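Local coordinates for protein 9.5 kDa culture filtrate antigen cfp10A (Mycobacterium tuberculosis, PDB 3DWG) that probably donates sulfur, in its thiocarboxylated form, to the CysM-dependent pathway of cysteine biosynthesis, at residues V21-D26 with S33-N38; V3-P8 with G29-D34. All blocks are in the same frame, centred on the assembly; numbering follows the deposited sequence.

Contact 1: residues V21-D26 with S33-N38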
ATOM      1  N   VAL C  21      34.624  10.306  -8.938  1.00 26.34           N
ATOM      2  CA  VAL C  21      35.749  10.999  -9.526  1.00 25.92           C
ATOM      3  C   VAL C  21      35.294  12.255 -10.180  1.00 26.51           C
ATOM      4  O   VAL C  21      34.182  12.358 -10.520  1.00 24.81           O
ATOM      5  CB  VAL C  21      36.493  10.127 -10.523  1.00 25.71           C
ATOM      6  CG1 VAL C  21      36.991   8.899  -9.866  1.00 26.55           C
ATOM      7  CG2 VAL C  21      35.621   9.788 -11.710  1.00 23.61           C
ATOM      8  N   SER C  22      36.173  13.235 -10.300  1.00 26.90           N
ATOM      9  CA  SER C  22      35.854  14.460 -11.008  1.00 27.94           C
ATOM     10  C   SER C  22      36.116  14.278 -12.477  1.00 26.37           C
ATOM     11  O   SER C  22      37.020  13.551 -12.868  1.00 26.81           O
ATOM     12  CB  SER C  22      36.753  15.623 -10.560  1.00 29.17           C
ATOM     13  OG  SER C  22      36.597  15.849  -9.193  1.00 34.52           O
ATOM     14  N   ALA C  23      35.377  15.036 -13.263  1.00 25.32           N
ATOM     15  CA  ALA C  23      35.565  15.046 -14.703  1.00 26.25           C
ATOM     16  C   ALA C  23      35.158  16.413 -15.176  1.00 26.51           C
ATOM     17  O   ALA C  23      34.540  17.175 -14.446  1.00 26.84           O
ATOM     18  CB  ALA C  23      34.726  13.945 -15.378  1.00 25.45           C
ATOM     19  N   SER C  24      35.585  16.754 -16.383  1.00 27.61           N
ATOM     20  CA  SER C  24      35.138  18.008 -16.986  1.00 29.13           C
ATOM     21  C   SER C  24      34.614  17.751 -18.392  1.00 27.24           C
ATOM     22  O   SER C  24      35.073  16.845 -19.116  1.00 29.44           O
ATOM     23  CB  SER C  24      36.264  19.044 -17.022  1.00 29.67           C
ATOM     24  OG  SER C  24      37.342  18.518 -17.756  1.00 37.11           O
ATOM     25  N   GLY C  25      33.643  18.558 -18.783  1.00 27.44           N
ATOM     26  CA  GLY C  25      33.160  18.500 -20.141  1.00 26.71           C
ATOM     27  C   GLY C  25      31.773  19.067 -20.234  1.00 26.24           C
ATOM     28  O   GLY C  25      31.016  19.044 -19.252  1.00 26.24           O
ATOM     29  N   ASP C  26      31.435  19.597 -21.401  1.00 24.69           N
ATOM     30  CA  ASP C  26      30.159  20.272 -21.498  1.00 23.99           C
ATOM     31  C   ASP C  26      29.058  19.428 -22.104  1.00 21.93           C
ATOM     32  O   ASP C  26      27.918  19.925 -22.290  1.00 22.62           O
ATOM     33  CB  ASP C  26      30.281  21.627 -22.239  1.00 25.27           C
ATOM     34  CG  ASP C  26      30.790  21.494 -23.621  1.00 28.46           C
ATOM     35  OD1 ASP C  26      30.945  20.376 -24.147  1.00 27.87           O
ATOM     36  OD2 ASP C  26      31.001  22.565 -24.228  1.00 36.98           O
ATOM     37  N   SER C  33      35.109  11.463 -22.527  1.00 20.07           N
ATOM     38  CA  SER C  33      36.465  11.664 -23.094  1.00 20.77           C
ATOM     39  C   SER C  33      37.484  11.990 -22.024  1.00 20.53           C
ATOM     40  O   SER C  33      38.606  11.457 -22.051  1.00 21.55           O
ATOM     41  CB  SER C  33      36.414  12.826 -24.069  1.00 20.80           C
ATOM     42  OG  SER C  33      37.712  12.909 -24.706  1.00 23.90           O
ATOM     43  N   ASP C  34      37.087  12.847 -21.100  1.00 22.81           N
ATOM     44  CA  ASP C  34      37.911  13.286 -19.984  1.00 21.96           C
ATOM     45  C   ASP C  34      38.157  12.094 -19.069  1.00 23.74           C
ATOM     46  O   ASP C  34      39.289  11.857 -18.636  1.00 24.14           O
ATOM     47  CB  ASP C  34      37.237  14.420 -19.206  1.00 24.01           C
ATOM     48  CG  ASP C  34      38.157  15.030 -18.195  1.00 25.28           C
ATOM     49  OD1 ASP C  34      39.213  15.611 -18.611  1.00 30.08           O
ATOM     50  OD2 ASP C  34      37.904  14.953 -16.979  1.00 27.96           O
ATOM     51  N   LEU C  35      37.115  11.288 -18.852  1.00 22.90           N
ATOM     52  CA  LEU C  35      37.278  10.089 -18.002  1.00 22.39           C
ATOM     53  C   LEU C  35      38.314   9.161 -18.608  1.00 23.16           C
ATOM     54  O   LEU C  35      39.181   8.630 -17.911  1.00 23.66           O
ATOM     55  CB  LEU C  35      35.933   9.324 -17.861  1.00 21.15           C
ATOM     56  CG  LEU C  35      34.944   9.975 -16.875  1.00 20.61           C
ATOM     57  CD1 LEU C  35      33.613   9.290 -17.008  1.00 21.06           C
ATOM     58  CD2 LEU C  35      35.461   9.888 -15.432  1.00 22.94           C
ATOM     59  N   GLU C  36      38.201   8.923 -19.915  1.00 24.12           N
ATOM     60  CA  GLU C  36      39.192   8.124 -20.627  1.00 25.76           C
ATOM     61  C   GLU C  36      40.624   8.680 -20.513  1.00 26.97           C
ATOM     62  O   GLU C  36      41.594   7.902 -20.319  1.00 26.08           O
ATOM     63  CB  GLU C  36      38.818   7.989 -22.103  1.00 26.26           C
ATOM     64  CG  GLU C  36      39.778   7.114 -22.910  1.00 27.95           C
ATOM     65  CD  GLU C  36      39.767   5.642 -22.524  1.00 30.78           C
ATOM     66  OE1 GLU C  36      38.719   5.107 -22.084  1.00 31.17           O
ATOM     67  OE2 GLU C  36      40.828   5.008 -22.671  1.00 34.55           O
ATOM     68  N   ALA C  37      40.760  10.001 -20.576  1.00 25.89           N
ATOM     69  CA  ALA C  37      42.115  10.639 -20.430  1.00 27.91           C
ATOM     70  C   ALA C  37      42.723  10.289 -19.080  1.00 28.49           C
ATOM     71  O   ALA C  37      43.930  10.122 -18.974  1.00 28.97           O
ATOM     72  CB  ALA C  37      42.060  12.169 -20.616  1.00 26.48           C
ATOM     73  N   ASN C  38      41.894  10.225 -18.028  1.00 28.34           N
ATOM     74  CA  ASN C  38      42.423   9.992 -16.681  1.00 28.23           C
ATOM     75  C   ASN C  38      42.403   8.521 -16.249  1.00 29.07           C
ATOM     76  O   ASN C  38      43.183   8.131 -15.374  1.00 29.92           O
ATOM     77  CB  ASN C  38      41.714  10.862 -15.638  1.00 28.80           C
ATOM     78  CG  ASN C  38      41.997  12.328 -15.828  1.00 32.49           C
ATOM     79  OD1 ASN C  38      43.160  12.750 -15.775  1.00 36.45           O
ATOM     80  ND2 ASN C  38      40.953  13.126 -16.070  1.00 32.29           N
TER
HETATM   81  O   HOH W   1      38.169  12.574 -15.364  1.00 28.38           O

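Contact 2: residues V3-P8 with G29-D34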
ATOM      1  N   VAL C   3      32.357  18.187 -13.009  1.00 33.02           N
ATOM      2  CA  VAL C   3      31.224  17.373 -12.599  1.00 31.08           C
ATOM      3  C   VAL C   3      31.719  16.235 -11.757  1.00 29.35           C
ATOM      4  O   VAL C   3      32.887  15.859 -11.811  1.00 30.57           O
ATOM      5  CB  VAL C   3      30.404  16.822 -13.808  1.00 31.38           C
ATOM      6  CG1 VAL C   3      30.057  17.962 -14.770  1.00 33.06           C
ATOM      7  CG2 VAL C   3      31.133  15.737 -14.521  1.00 31.17           C
ATOM      8  N   THR C   4      30.804  15.676 -10.976  1.00 27.90           N
ATOM      9  CA  THR C   4      31.140  14.555 -10.128  1.00 25.56           C
ATOM     10  C   THR C   4      30.512  13.297 -10.736  1.00 23.37           C
ATOM     11  O   THR C   4      29.305  13.287 -10.949  1.00 23.95           O
ATOM     12  CB  THR C   4      30.609  14.747  -8.687  1.00 26.69           C
ATOM     13  OG1 THR C   4      31.122  15.993  -8.144  1.00 28.67           O
ATOM     14  CG2 THR C   4      31.079  13.591  -7.845  1.00 27.62           C
ATOM     15  N   VAL C   5      31.331  12.283 -10.982  1.00 21.62           N
ATOM     16  CA  VAL C   5      30.903  11.053 -11.655  1.00 20.60           C
ATOM     17  C   VAL C   5      30.892   9.862 -10.690  1.00 20.93           C
ATOM     18  O   VAL C   5      31.934   9.544 -10.085  1.00 20.77           O
ATOM     19  CB  VAL C   5      31.821  10.647 -12.866  1.00 20.91           C
ATOM     20  CG1 VAL C   5      31.208   9.413 -13.601  1.00 19.46           C
ATOM     21  CG2 VAL C   5      32.001  11.839 -13.857  1.00 22.56           C
ATOM     22  N   SER C   6      29.741   9.204 -10.546  1.00 19.84           N
ATOM     23  CA  SER C   6      29.655   8.030  -9.675  1.00 18.79           C
ATOM     24  C   SER C   6      29.983   6.806 -10.503  1.00 19.08           C
ATOM     25  O   SER C   6      29.314   6.502 -11.542  1.00 19.24           O
ATOM     26  CB  SER C   6      28.255   7.933  -9.042  1.00 19.62           C
ATOM     27  OG  SER C   6      27.936   6.632  -8.576  1.00 21.70           O
ATOM     28  N   ILE C   7      30.962   6.041 -10.009  1.00 18.78           N
ATOM     29  CA  ILE C   7      31.464   4.908 -10.698  1.00 19.08           C
ATOM     30  C   ILE C   7      30.968   3.617 -10.015  1.00 19.83           C
ATOM     31  O   ILE C   7      31.253   3.398  -8.830  1.00 20.75           O
ATOM     32  CB  ILE C   7      33.040   4.919 -10.695  1.00 19.56           C
ATOM     33  CG1 ILE C   7      33.584   6.285 -11.177  1.00 19.23           C
ATOM     34  CG2 ILE C   7      33.534   3.714 -11.411  1.00 20.03           C
ATOM     35  CD1 ILE C   7      33.369   6.545 -12.673  1.00 19.99           C
ATOM     36  N   PRO C   8      30.252   2.771 -10.760  1.00 19.70           N
ATOM     37  CA  PRO C   8      29.734   1.548 -10.159  1.00 20.39           C
ATOM     38  C   PRO C   8      30.872   0.591  -9.872  1.00 21.68           C
ATOM     39  O   PRO C   8      31.969   0.685 -10.435  1.00 21.73           O
ATOM     40  CB  PRO C   8      28.781   0.986 -11.231  1.00 21.16           C
ATOM     41  CG  PRO C   8      29.434   1.486 -12.556  1.00 19.48           C
ATOM     42  CD  PRO C   8      29.899   2.878 -12.201  1.00 19.44           C
ATOM     43  N   GLY C  29      29.443  13.095 -23.755  1.00 18.84           N
ATOM     44  CA  GLY C  29      30.594  12.583 -24.541  1.00 19.10           C
ATOM     45  C   GLY C  29      31.912  13.223 -24.113  1.00 18.57           C
ATOM     46  O   GLY C  29      32.941  12.530 -24.045  1.00 19.01           O
ATOM     47  N   ALA C  30      31.897  14.520 -23.773  1.00 19.26           N
ATOM     48  CA  ALA C  30      33.081  15.236 -23.269  1.00 18.77           C
ATOM     49  C   ALA C  30      33.503  14.704 -21.901  1.00 20.21           C
ATOM     50  O   ALA C  30      34.684  14.542 -21.578  1.00 20.26           O
ATOM     51  CB  ALA C  30      32.853  16.707 -23.247  1.00 19.49           C
ATOM     52  N   VAL C  31      32.495  14.413 -21.068  1.00 18.13           N
ATOM     53  CA  VAL C  31      32.878  13.838 -19.767  1.00 19.08           C
ATOM     54  C   VAL C  31      33.489  12.457 -19.950  1.00 18.13           C
ATOM     55  O   VAL C  31      34.497  12.142 -19.275  1.00 18.86           O
ATOM     56  CB  VAL C  31      31.630  13.758 -18.870  1.00 17.94           C
ATOM     57  CG1 VAL C  31      31.865  12.778 -17.668  1.00 19.14           C
ATOM     58  CG2 VAL C  31      31.263  15.136 -18.376  1.00 18.95           C
ATOM     59  N   ILE C  32      32.933  11.634 -20.838  1.00 17.96           N
ATOM     60  CA  ILE C  32      33.473  10.317 -21.127  1.00 18.84           C
ATOM     61  C   ILE C  32      34.894  10.425 -21.697  1.00 20.29           C
ATOM     62  O   ILE C  32      35.774   9.624 -21.389  1.00 22.04           O
ATOM     63  CB  ILE C  32      32.539   9.498 -21.997  1.00 17.50           C
ATOM     64  CG1 ILE C  32      31.253   9.121 -21.205  1.00 18.13           C
ATOM     65  CG2 ILE C  32      33.226   8.229 -22.554  1.00 20.47           C
ATOM     66  CD1 ILE C  32      30.174   8.465 -22.094  1.00 19.24           C
ATOM     67  N   SER C  33      35.109  11.463 -22.527  1.00 20.07           N
ATOM     68  CA  SER C  33      36.465  11.664 -23.094  1.00 20.77           C
ATOM     69  C   SER C  33      37.484  11.990 -22.024  1.00 20.53           C
ATOM     70  O   SER C  33      38.606  11.457 -22.051  1.00 21.55           O
ATOM     71  CB  SER C  33      36.414  12.826 -24.069  1.00 20.80           C
ATOM     72  OG  SER C  33      37.712  12.909 -24.706  1.00 23.90           O
ATOM     73  N   ASP C  34      37.087  12.847 -21.100  1.00 22.81           N
ATOM     74  CA  ASP C  34      37.911  13.286 -19.984  1.00 21.96           C
ATOM     75  C   ASP C  34      38.157  12.094 -19.069  1.00 23.74           C
ATOM     76  O   ASP C  34      39.289  11.857 -18.636  1.00 24.14           O
ATOM     77  CB  ASP C  34      37.237  14.420 -19.206  1.00 24.01           C
ATOM     78  CG  ASP C  34      38.157  15.030 -18.195  1.00 25.28           C
ATOM     79  OD1 ASP C  34      39.213  15.611 -18.611  1.00 30.08           O
ATOM     80  OD2 ASP C  34      37.904  14.953 -16.979  1.00 27.96           O
TER

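Contact 1: residues V21-D26 with S33-N38
The carboxylate of Asp-34 is met on both faces where helix 28-38 passes the end of strand 20-23. On one face lies the backbone of Ser-24. Its N gives a hydrogen bond to OD2 of Asp-34 (3.0 Å, 152° at the hydrogen), arriving from well above the carboxylate plane, 64° out of it. Ser-24 OG lies over the same face, 3.6 Å from OD1 of Asp-34, too far for a hydrogen bond. On the other face is a water. It donates to OD2 of Asp-34 and to the backbone O of Ser-22, and accepts from ND2 of Asn-38, each at 2.9 Å. Strand and helix are thus also joined through solvent. The CA of Ala-23 comes to OD2 of Asp-34 at 3.3 Å, nearer the carboxylate plane than the N-H donor. With CG anti to its own N (chi1 -171°), Asp-34 carries its carboxylate to the strand end. Two donors grip OD2, which probably favours the ionised acid. Beneath this polar layer, Leu-35 CD2 packs on Val-21 CG2 (3.7 Å) and on Ala-23 CB (4.1 Å). The contact ties the second strand of the beta-grasp fold, and the turn after it, to the helix. Within this chain that strand lies at the sheet margin, its Val-21 and Ala-23 backbones hydrogen-bonded to strand 3-6. Leu-35 also touches Ile-42 of helix 42-46.

Contact 2: residues V3-P8 with G29-D34
Val-31 of helix 28-38 faces Val-3 and Val-5 of strand 3-6 in the core of a beta-grasp domain, the ubiquitin-like fold of the ThiS family. In this fold a mixed sheet packs against a helix, and here the first strand lies inside the sheet, between strands 20-23 and 83-88. All three valines are buried. Val-3 and Val-5 are two residues apart on the strand, so both put their side chains on the face turned to the helix. Val-31 points back at them and divides its two methyls between them. Val-5 and Val-31 come together tip to tip. Val-3 is approached differently: its side chain and that of Val-31 cross obliquely. The first torsion of Val-31 (chi1 163°) decides which methyl goes where: CG1 lies opposite the backbone N and meets Val-5, while CG2 lies opposite the carbonyl carbon and meets Val-3. No hydrogen bond joins the two segments, and the contact is wholly apolar. It is small, with 99 Å² buried in all, and the nearest CA atoms, those of Val-3 and Val-31, stay 8.2 Å apart. Neighbours enlarge the apolar cluster. Ala-23 of strand 20-23 touches both Val-5 and Val-31, Ile-78 touches both Val-3 and Val-31, and Ile-86 of strand 83-88 packs on Val-5. The methyls meet evenly: Val-31 CG2 is 3.9 Å from Val-3 CG2, and Val-31 CG1 is 3.9 Å from Val-5 CG2.

Both contacts set helix 28-38 against the same sheet, but on neighbouring strands. Contact 2 is the core one. It reaches the inner strand 3-6 and uses methyl groups alone. Contact 1 lies at the sheet margin and is only partly buried. Its inner side is apolar, while its outer side carries a carboxylate and a water. The two share Ser-33 and Asp-34, and contact 1 takes up the helix where contact 2 leaves it. Their strands are paired antiparallel, with Ala-23 O 2.8 Å from Val-3 N and Val-21 O 2.9 Å from Val-5 N. Past the strand end, Gly-25 CA packs on Ala-30 CB at 3.6 Å.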